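Local coordinates for protein HepC.19480.a.B1 (PDB 6MTZ) that is of unknown function but probably acts as a metal-dependent phosphoesterase of the DHH/DHHA1 type, at residues A[20-25]-A[195-200]; A[28-33]-A[145-150]; A[125-130]-A[154-159]. One frame throughout, in Å; residues are numbered along the deposited sequence.

Contact 1. Residues A[20-25]-A[195-200]; sequences DGYACQ and DYKLKL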
loop_
_atom_site.group_PDB
_atom_site.type_symbol
_atom_site.label_atom_id
_atom_site.label_comp_id
_atom_site.label_asym_id
_atom_site.label_seq_id
_atom_site.Cartn_x
_atom_site.Cartn_y
_atom_site.Cartn_z
ATOM N N ASP A 20 -9.864 -2.738 -7.979
ATOM C CA ASP A 20 -9.938 -4.195 -8.105
ATOM C C ASP A 20 -8.925 -4.856 -7.176
ATOM O O ASP A 20 -9.249 -5.800 -6.444
ATOM C CB ASP A 20 -9.699 -4.606 -9.573
ATOM C CG ASP A 20 -10.157 -6.047 -9.889
ATOM O OD1 ASP A 20 -10.810 -6.690 -9.049
ATOM O OD2 ASP A 20 -9.861 -6.537 -11.007
ATOM N N GLY A 21 -7.693 -4.331 -7.157
ATOM C CA GLY A 21 -6.657 -4.936 -6.337
ATOM C C GLY A 21 -6.971 -4.925 -4.851
ATOM O O GLY A 21 -6.731 -5.914 -4.153
ATOM N N TYR A 22 -7.481 -3.797 -4.331
ATOM C CA TYR A 22 -7.766 -3.753 -2.900
ATOM C C TYR A 22 -9.085 -4.439 -2.546
ATOM O O TYR A 22 -9.202 -5.008 -1.462
ATOM C CB TYR A 22 -7.774 -2.304 -2.382
ATOM C CG TYR A 22 -6.402 -1.781 -2.040
ATOM C CD1 TYR A 22 -5.724 -2.239 -0.920
ATOM C CD2 TYR A 22 -5.775 -0.835 -2.837
ATOM C CE1 TYR A 22 -4.465 -1.773 -0.609
ATOM C CE2 TYR A 22 -4.508 -0.360 -2.531
ATOM C CZ TYR A 22 -3.861 -0.832 -1.421
ATOM O OH TYR A 22 -2.605 -0.352 -1.111
ATOM N N ALA A 23 -10.084 -4.380 -3.425
ATOM C CA ALA A 23 -11.330 -5.109 -3.180
ATOM C C ALA A 23 -11.102 -6.620 -3.036
ATOM O O ALA A 23 -11.826 -7.292 -2.285
ATOM C CB ALA A 23 -12.315 -4.814 -4.313
ATOM N N CYS A 24 -10.120 -7.179 -3.753
ATOM C CA CYS A 24 -9.772 -8.584 -3.540
ATOM C C CYS A 24 -9.490 -8.846 -2.071
ATOM O O CYS A 24 -9.858 -9.892 -1.533
ATOM C CB CYS A 24 -8.550 -8.969 -4.387
ATOM S SG CYS A 24 -8.898 -9.032 -6.153
ATOM N N GLN A 25 -8.830 -7.903 -1.406
ATOM C CA GLN A 25 -8.419 -8.103 -0.026
ATOM C C GLN A 25 -9.520 -7.779 0.971
ATOM O O GLN A 25 -9.545 -8.366 2.058
ATOM C CB GLN A 25 -7.178 -7.262 0.255
ATOM C CG GLN A 25 -5.986 -7.774 -0.532
ATOM C CD GLN A 25 -4.787 -6.868 -0.443
ATOM O OE1 GLN A 25 -4.913 -5.641 -0.419
ATOM N NE2 GLN A 25 -3.607 -7.469 -0.406
ATOM N N ASP A 195 -5.670 -0.481 5.591
ATOM C CA ASP A 195 -6.830 -0.411 6.475
ATOM C C ASP A 195 -7.716 0.777 6.131
ATOM O O ASP A 195 -8.950 0.671 6.125
ATOM C CB ASP A 195 -6.371 -0.303 7.931
ATOM C CG ASP A 195 -5.736 -1.580 8.447
ATOM O OD1 ASP A 195 -5.727 -2.597 7.720
ATOM O OD2 ASP A 195 -5.245 -1.567 9.589
ATOM N N TYR A 196 -7.095 1.923 5.865
ATOM C CA TYR A 196 -7.819 3.136 5.501
ATOM C C TYR A 196 -8.648 2.936 4.228
ATOM O O TYR A 196 -9.856 3.199 4.215
ATOM C CB TYR A 196 -6.793 4.252 5.339
ATOM C CG TYR A 196 -7.252 5.592 4.827
ATOM C CD1 TYR A 196 -8.351 6.255 5.369
ATOM C CD2 TYR A 196 -6.510 6.235 3.856
ATOM C CE1 TYR A 196 -8.717 7.518 4.890
ATOM C CE2 TYR A 196 -6.855 7.462 3.381
ATOM C CZ TYR A 196 -7.953 8.106 3.885
ATOM O OH TYR A 196 -8.231 9.356 3.363
ATOM N N LYS A 197 -8.004 2.504 3.140
ATOM C CA LYS A 197 -8.729 2.277 1.894
ATOM C C LYS A 197 -9.820 1.242 2.094
ATOM O O LYS A 197 -10.947 1.431 1.628
ATOM C CB LYS A 197 -7.782 1.825 0.767
ATOM C CG LYS A 197 -6.738 2.867 0.347
ATOM C CD LYS A 197 -5.826 2.340 -0.747
ATOM C CE LYS A 197 -4.769 3.335 -1.192
ATOM N NZ LYS A 197 -5.317 4.584 -1.726
ATOM N N LEU A 198 -9.517 0.159 2.821
ATOM C CA LEU A 198 -10.514 -0.895 2.989
ATOM C C LEU A 198 -11.673 -0.421 3.848
ATOM O O LEU A 198 -12.824 -0.812 3.613
ATOM C CB LEU A 198 -9.886 -2.147 3.599
ATOM C CG LEU A 198 -8.903 -2.869 2.675
ATOM C CD1 LEU A 198 -8.623 -4.237 3.243
ATOM C CD2 LEU A 198 -9.454 -2.960 1.269
ATOM N N LYS A 199 -11.393 0.408 4.857
ATOM C CA LYS A 199 -12.481 1.010 5.620
ATOM C C LYS A 199 -13.374 1.839 4.705
ATOM O O LYS A 199 -14.601 1.705 4.728
ATOM C CB LYS A 199 -11.936 1.881 6.756
ATOM N N LEU A 200 -12.769 2.703 3.885
ATOM C CA LEU A 200 -13.552 3.550 2.984
ATOM C C LEU A 200 -14.389 2.718 2.018
ATOM O O LEU A 200 -15.546 3.054 1.734
ATOM C CB LEU A 200 -12.625 4.483 2.184
ATOM C CG LEU A 200 -11.844 5.528 2.994
ATOM C CD1 LEU A 200 -10.779 6.177 2.146
ATOM C CD2 LEU A 200 -12.800 6.592 3.530
#

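Contact 2. Residues A[28-33]-A[145-150]; sequences SKQFFK and TTWLEP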
loop_
_atom_site.group_PDB
_atom_site.type_symbol
_atom_site.label_atom_id
_atom_site.label_comp_id
_atom_site.label_asym_id
_atom_site.label_seq_id
_atom_site.Cartn_x
_atom_site.Cartn_y
_atom_site.Cartn_z
ATOM N N SER A 28 -11.137 -11.199 0.752
ATOM C CA SER A 28 -10.428 -12.280 1.434
ATOM C C SER A 28 -10.474 -12.114 2.940
ATOM O O SER A 28 -10.499 -13.115 3.662
ATOM C CB SER A 28 -8.977 -12.379 0.969
ATOM O OG SER A 28 -8.221 -11.254 1.362
ATOM N N LYS A 29 -10.469 -10.867 3.440
ATOM C CA LYS A 29 -10.575 -10.677 4.894
ATOM C C LYS A 29 -11.943 -11.091 5.429
ATOM O O LYS A 29 -12.091 -11.296 6.639
ATOM C CB LYS A 29 -10.294 -9.221 5.282
ATOM C CG LYS A 29 -8.811 -8.872 5.309
ATOM C CD LYS A 29 -8.570 -7.408 5.018
ATOM C CE LYS A 29 -8.350 -6.647 6.290
ATOM N NZ LYS A 29 -7.054 -7.027 6.867
ATOM N N GLN A 30 -12.947 -11.226 4.563
ATOM C CA GLN A 30 -14.227 -11.734 5.031
ATOM C C GLN A 30 -14.196 -13.237 5.272
ATOM O O GLN A 30 -15.110 -13.761 5.917
ATOM C CB GLN A 30 -15.327 -11.360 4.035
ATOM C CG GLN A 30 -15.544 -9.827 3.947
ATOM C CD GLN A 30 -16.304 -9.268 5.148
ATOM O OE1 GLN A 30 -17.296 -9.852 5.594
ATOM N NE2 GLN A 30 -15.833 -8.139 5.685
ATOM N N PHE A 31 -13.152 -13.937 4.821
ATOM C CA PHE A 31 -13.108 -15.388 4.942
ATOM C C PHE A 31 -12.049 -15.904 5.897
ATOM O O PHE A 31 -12.249 -16.962 6.492
ATOM C CB PHE A 31 -12.897 -16.042 3.568
ATOM C CG PHE A 31 -14.099 -15.935 2.670
ATOM C CD1 PHE A 31 -14.301 -14.800 1.896
ATOM C CD2 PHE A 31 -15.046 -16.945 2.630
ATOM C CE1 PHE A 31 -15.432 -14.680 1.079
ATOM C CE2 PHE A 31 -16.171 -16.834 1.833
ATOM C CZ PHE A 31 -16.371 -15.702 1.048
ATOM N N PHE A 32 -10.941 -15.192 6.084
ATOM C CA PHE A 32 -9.781 -15.765 6.758
ATOM C C PHE A 32 -9.489 -15.009 8.041
ATOM O O PHE A 32 -9.208 -13.807 8.005
ATOM C CB PHE A 32 -8.571 -15.760 5.830
ATOM C CG PHE A 32 -8.735 -16.670 4.658
ATOM C CD1 PHE A 32 -9.106 -17.990 4.846
ATOM C CD2 PHE A 32 -8.528 -16.212 3.376
ATOM C CE1 PHE A 32 -9.268 -18.834 3.775
ATOM C CE2 PHE A 32 -8.679 -17.051 2.298
ATOM C CZ PHE A 32 -9.055 -18.361 2.499
ATOM N N LYS A 33 -9.555 -15.730 9.164
ATOM C CA LYS A 33 -9.212 -15.167 10.461
ATOM C C LYS A 33 -7.720 -14.874 10.575
ATOM O O LYS A 33 -7.332 -13.902 11.232
ATOM C CB LYS A 33 -9.648 -16.121 11.573
ATOM N N THR A 145 -23.061 -11.196 3.505
ATOM C CA THR A 145 -23.208 -11.534 2.095
ATOM C C THR A 145 -24.161 -10.582 1.379
ATOM O O THR A 145 -23.967 -10.278 0.196
ATOM C CB THR A 145 -23.681 -12.981 1.962
ATOM O OG1 THR A 145 -22.722 -13.853 2.586
ATOM C CG2 THR A 145 -23.810 -13.361 0.487
ATOM N N THR A 146 -25.171 -10.070 2.079
ATOM C CA THR A 146 -26.163 -9.251 1.393
ATOM C C THR A 146 -25.590 -7.915 0.925
ATOM O O THR A 146 -26.141 -7.315 -0.003
ATOM C CB THR A 146 -27.380 -9.042 2.299
ATOM O OG1 THR A 146 -26.964 -8.463 3.531
ATOM C CG2 THR A 146 -28.038 -10.371 2.600
ATOM N N TRP A 147 -24.502 -7.425 1.534
ATOM C CA TRP A 147 -23.808 -6.289 0.936
ATOM C C TRP A 147 -22.534 -6.687 0.207
ATOM O O TRP A 147 -22.131 -5.986 -0.731
ATOM C CB TRP A 147 -23.489 -5.206 1.981
ATOM C CG TRP A 147 -22.572 -5.604 3.112
ATOM C CD1 TRP A 147 -22.949 -5.981 4.375
ATOM C CD2 TRP A 147 -21.140 -5.630 3.098
ATOM N NE1 TRP A 147 -21.838 -6.262 5.134
ATOM C CE2 TRP A 147 -20.717 -6.042 4.379
ATOM C CE3 TRP A 147 -20.172 -5.355 2.128
ATOM C CZ2 TRP A 147 -19.379 -6.171 4.714
ATOM C CZ3 TRP A 147 -18.831 -5.491 2.465
ATOM C CH2 TRP A 147 -18.451 -5.903 3.743
ATOM N N LEU A 148 -21.916 -7.809 0.576
ATOM C CA LEU A 148 -20.638 -8.164 -0.030
ATOM C C LEU A 148 -20.801 -8.538 -1.504
ATOM O O LEU A 148 -20.010 -8.096 -2.353
ATOM C CB LEU A 148 -19.979 -9.292 0.767
ATOM C CG LEU A 148 -18.624 -9.738 0.206
ATOM C CD1 LEU A 148 -17.661 -8.554 0.096
ATOM C CD2 LEU A 148 -18.027 -10.818 1.071
ATOM N N GLU A 149 -21.836 -9.328 -1.839
ATOM C CA GLU A 149 -21.998 -9.711 -3.242
ATOM C C GLU A 149 -22.356 -8.511 -4.116
ATOM O O GLU A 149 -21.815 -8.392 -5.222
ATOM C CB GLU A 149 -23.024 -10.841 -3.395
ATOM C CG GLU A 149 -22.475 -12.170 -2.880
ATOM C CD GLU A 149 -23.420 -13.340 -3.080
ATOM O OE1 GLU A 149 -24.523 -13.141 -3.630
ATOM O OE2 GLU A 149 -23.057 -14.467 -2.680
ATOM N N PRO A 150 -23.232 -7.596 -3.682
ATOM C CA PRO A 150 -23.416 -6.365 -4.469
ATOM C C PRO A 150 -22.135 -5.561 -4.637
ATOM O O PRO A 150 -21.871 -5.027 -5.725
ATOM C CB PRO A 150 -24.466 -5.599 -3.654
ATOM C CG PRO A 150 -25.285 -6.691 -3.063
ATOM C CD PRO A 150 -24.254 -7.701 -2.628
#

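Contact 3. Residues A[125-130]-A[154-159]; sequences ATKIVY and MVNSVD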
loop_
_atom_site.group_PDB
_atom_site.type_symbol
_atom_site.label_atom_id
_atom_site.label_comp_id
_atom_site.label_asym_id
_atom_site.label_seq_id
_atom_site.Cartn_x
_atom_site.Cartn_y
_atom_site.Cartn_z
ATOM N N ALA A 125 -10.788 -9.224 -11.054
ATOM C CA ALA A 125 -10.109 -10.097 -10.104
ATOM C C ALA A 125 -10.922 -10.266 -8.829
ATOM O O ALA A 125 -10.974 -11.366 -8.268
ATOM C CB ALA A 125 -8.718 -9.551 -9.790
ATOM N N THR A 126 -11.578 -9.193 -8.360
ATOM C CA THR A 126 -12.364 -9.299 -7.134
ATOM C C THR A 126 -13.456 -10.361 -7.251
ATOM O O THR A 126 -13.672 -11.140 -6.317
ATOM C CB THR A 126 -12.962 -7.940 -6.775
ATOM O OG1 THR A 126 -11.902 -7.063 -6.392
ATOM C CG2 THR A 126 -13.901 -8.069 -5.583
ATOM N N LYS A 127 -14.136 -10.431 -8.399
ATOM C CA LYS A 127 -15.201 -11.416 -8.542
ATOM C C LYS A 127 -14.631 -12.827 -8.618
ATOM O O LYS A 127 -15.186 -13.756 -8.021
ATOM C CB LYS A 127 -16.051 -11.103 -9.772
ATOM C CG LYS A 127 -17.286 -12.010 -9.914
ATOM C CD LYS A 127 -18.343 -11.356 -10.818
ATOM C CE LYS A 127 -19.649 -12.177 -10.850
ATOM N NZ LYS A 127 -20.559 -11.726 -11.950
ATOM N N ILE A 128 -13.513 -13.002 -9.330
ATOM C CA ILE A 128 -12.828 -14.292 -9.345
ATOM C C ILE A 128 -12.454 -14.721 -7.923
ATOM O O ILE A 128 -12.716 -15.855 -7.515
ATOM C CB ILE A 128 -11.587 -14.242 -10.257
ATOM C CG1 ILE A 128 -11.964 -13.875 -11.694
ATOM C CG2 ILE A 128 -10.858 -15.581 -10.228
ATOM C CD1 ILE A 128 -10.759 -13.611 -12.570
ATOM N N VAL A 129 -11.829 -13.821 -7.150
ATOM C CA VAL A 129 -11.489 -14.139 -5.761
ATOM C C VAL A 129 -12.735 -14.556 -4.993
ATOM O O VAL A 129 -12.739 -15.569 -4.284
ATOM C CB VAL A 129 -10.802 -12.948 -5.069
ATOM C CG1 VAL A 129 -10.639 -13.239 -3.563
ATOM C CG2 VAL A 129 -9.454 -12.660 -5.717
ATOM N N TYR A 130 -13.806 -13.765 -5.104
ATOM C CA TYR A 130 -14.994 -14.040 -4.307
ATOM C C TYR A 130 -15.543 -15.429 -4.609
ATOM O O TYR A 130 -15.840 -16.213 -3.696
ATOM C CB TYR A 130 -16.079 -12.982 -4.536
ATOM C CG TYR A 130 -17.330 -13.341 -3.757
ATOM C CD1 TYR A 130 -17.341 -13.262 -2.378
ATOM C CD2 TYR A 130 -18.467 -13.843 -4.402
ATOM C CE1 TYR A 130 -18.481 -13.625 -1.640
ATOM C CE2 TYR A 130 -19.613 -14.215 -3.680
ATOM C CZ TYR A 130 -19.607 -14.114 -2.300
ATOM O OH TYR A 130 -20.719 -14.478 -1.566
ATOM N N MET A 154 -20.470 -4.657 -8.193
ATOM C CA MET A 154 -20.182 -3.264 -8.533
ATOM C C MET A 154 -18.758 -3.114 -9.052
ATOM O O MET A 154 -18.527 -2.529 -10.117
ATOM C CB MET A 154 -20.392 -2.371 -7.303
ATOM C CG MET A 154 -19.741 -0.967 -7.451
ATOM S SD MET A 154 -19.419 -0.110 -5.886
ATOM C CE MET A 154 -17.849 -0.824 -5.384
ATOM N N VAL A 155 -17.787 -3.643 -8.308
ATOM C CA VAL A 155 -16.413 -3.642 -8.790
ATOM C C VAL A 155 -16.330 -4.309 -10.153
ATOM O O VAL A 155 -15.638 -3.819 -11.056
ATOM C CB VAL A 155 -15.475 -4.321 -7.773
ATOM C CG1 VAL A 155 -14.079 -4.492 -8.372
ATOM C CG2 VAL A 155 -15.397 -3.503 -6.495
ATOM N N ASN A 156 -17.047 -5.418 -10.341
ATOM C CA ASN A 156 -16.972 -6.104 -11.633
ATOM C C ASN A 156 -17.465 -5.197 -12.754
ATOM O O ASN A 156 -16.808 -5.066 -13.795
ATOM C CB ASN A 156 -17.767 -7.412 -11.611
ATOM C CG ASN A 156 -17.422 -8.317 -12.804
ATOM O OD1 ASN A 156 -16.335 -8.900 -12.864
ATOM N ND2 ASN A 156 -18.326 -8.398 -13.766
ATOM N N SER A 157 -18.601 -4.517 -12.538
ATOM C CA SER A 157 -19.194 -3.721 -13.607
ATOM C C SER A 157 -18.262 -2.602 -14.061
ATOM O O SER A 157 -18.144 -2.332 -15.261
ATOM C CB SER A 157 -20.538 -3.137 -13.159
ATOM O OG SER A 157 -21.491 -4.148 -12.900
ATOM N N VAL A 158 -17.603 -1.926 -13.125
ATOM C CA VAL A 158 -16.774 -0.802 -13.556
ATOM C C VAL A 158 -15.448 -1.304 -14.112
ATOM O O VAL A 158 -14.893 -0.708 -15.047
ATOM C CB VAL A 158 -16.578 0.226 -12.419
ATOM C CG1 VAL A 158 -15.811 -0.362 -11.251
ATOM C CG2 VAL A 158 -15.862 1.467 -12.930
ATOM N N ASP A 159 -14.943 -2.418 -13.590
ATOM C CA ASP A 159 -13.666 -2.934 -14.063
ATOM C C ASP A 159 -13.753 -3.402 -15.511
ATOM O O ASP A 159 -12.815 -3.195 -16.290
ATOM C CB ASP A 159 -13.185 -4.061 -13.154
ATOM C CG ASP A 159 -11.798 -4.558 -13.524
ATOM O OD1 ASP A 159 -11.701 -5.512 -14.328
ATOM O OD2 ASP A 159 -10.808 -3.978 -13.021
#

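Contact 1. Residues A[20-25]-A[195-200]
Tyr22 turns its CG to the backbone-N side, anti to the carbonyl carbon (chi1 -84°), and Lys197 takes the same first rotamer before running out extended and bending only at its last torsion; together these place the CD methylene of the lysine over one face of the tyrosine ring. The contact crosses two helices of what is probably a DHH-type phosphoesterase. Asp20 and Gly21, the end of a His-x-Asp-x-Asp-Gly pattern, lie in the first turn of helix 19-29, and helix 190-203 comes from the helical region between the two sheets of the chain. The two short axes are close to perpendicular (85°) and 10.0 Å apart, a wide spacing that is bridged by Tyr22, Lys197 and Leu198, with Gln25 joining at one end. Lys197 CD lies 3.8 Å from the centroid of the Tyr22 ring and 25° off its normal, a CH-pi contact. It is displaced toward the rim, which brings it to 3.5 Å from Tyr22 CE2. The ammonium group goes elsewhere: Lys197 NZ hydrogen-bonds to Ser181 OG and Ile178 O, so the ring meets the hydrocarbon part of the chain. Gln25 takes part only at its base, through its backbone C and CB, while OE1 and NE2 are held by Asn39 ND2 and by His13 O. All four touching residues are buried and no hydrogen bond passes between the segments. Leu198 completes the packing with its two methyls: CD1 reaches to 4.5 Å from Gln25 CB, and CD2 sits 4.1 Å from Tyr22 CB and 3.4 Å from Tyr22 O.

Contact 2. Residues A[28-33]-A[145-150]
The backbones approach most closely at Gln30 and Leu148, whose CA atoms are 8.9 Å apart, so side chains do all of the touching. Residues 28-33 carry the C-terminal part of helix 19-29 into a turn: Ser28 O accepts from Phe31 N at 3.0 Å and also from Phe32 N at 3.2 Å, after which Phe32 adopts an extended backbone and the chain leaves. Residues 145-150 form the first turns of helix 145-159, where Glu149 N bonds to Thr145 O but Pro150, lacking an N-H, introduces a kink. Gln30 points at this helix and folds at its second torsion (chi2 -76°), which separates its work into two parts. Its methylenes slide past Leu148 in the opposite sense, with CG 3.9 Å and CB 4.0 Å from Leu148 CD2. Its amide reaches the six-membered ring of the indole, NE2 lying 4.0 Å from Trp147 CH2; the amide and ring planes are 72° apart and the approach is oblique. The indole arrives there because its CG sits between the backbone N and the carbonyl carbon (chi1 62°). The other end of the amide is held, Gln30 OE1 accepting from Asn144 ND2 just ahead of the helix. Leu26 and Val27 of helix 19-29 extend the leucine packing and Leu133 of helix 125-136 lies against Phe31. Helix 19-29 is itself the crossover between the adjacent parallel strands 10-15 and 35-39, and Ser28 OG ties its end back to His13 ND1 on the first.

Contact 3. Residues A[125-130]-A[154-159]
Lys127 and Asn156 make the closer packing of this helix-to-helix contact, Thr126 and Val155 a slightly wider one. The CA atoms of Lys127 and Asn156 are 6.4 Å apart, and the extended lysine chain passes obliquely across the asparagine amide, with Lys127 CD 3.7 Å from Asn156 CG, a hydrocarbon-on-amide contact. The CA atoms of Thr126 and Val155 stand 7.2 Å apart, and their side chains cross at about a right angle: Val155 CG1, anti to the backbone N (chi1 172°), lies 3.9 Å from Thr126 OG1 and 4.0 Å from Thr126 CB. Val152, a turn earlier on helix 145-159, packs against the same threonine, whose hydroxyl has its hydrogen-bond partner outside the two segments. Asn156 OD1 likewise accepts from Cys124 N, just before helix 125-136. Thr126, Val155 and Asn156 are buried; Lys127 is the partly exposed one. The looser, solvent side is its far end, where NZ makes a salt bridge to Glu153 and the side chain lies about 4 Å from a bound 1,2-ethanediol, probably from the crystallisation liquor. No hydrogen bond joins the segments directly. Helix 145-159 ends in Asp159, whose side chain touches His103 of the Asp-His-His motif and comes close to the like-charged Asp20. Such a gathering of aspartates and histidine is consistent with the metal site of DHH phosphoesterases.

How the contacts relate
Contacts 1 and 2 each use a segment of helix 19-29, and contact 3 adjoins it through Asp20. The centres of contacts 1 and 2 are 12 Å apart and Leu198 CD1 meets Lys29 CD at 3.6 Å. Helix 145-159 similarly serves contacts 2 and 3, where Glu149 OE2 and Tyr130 OH are 2.6 Å apart, a probable hydrogen bond. Asp20 OD1 lies 2.7 Å from Thr126 N and Asp20 OD2 2.8 Å from Ala125 N, so the carboxylate probably accepts from two backbone N-H groups at the start of helix 125-136. That link lies at the presumed DHH site, and the tyrosine-lysine packing of contact 1 occupies another face of helix 19-29.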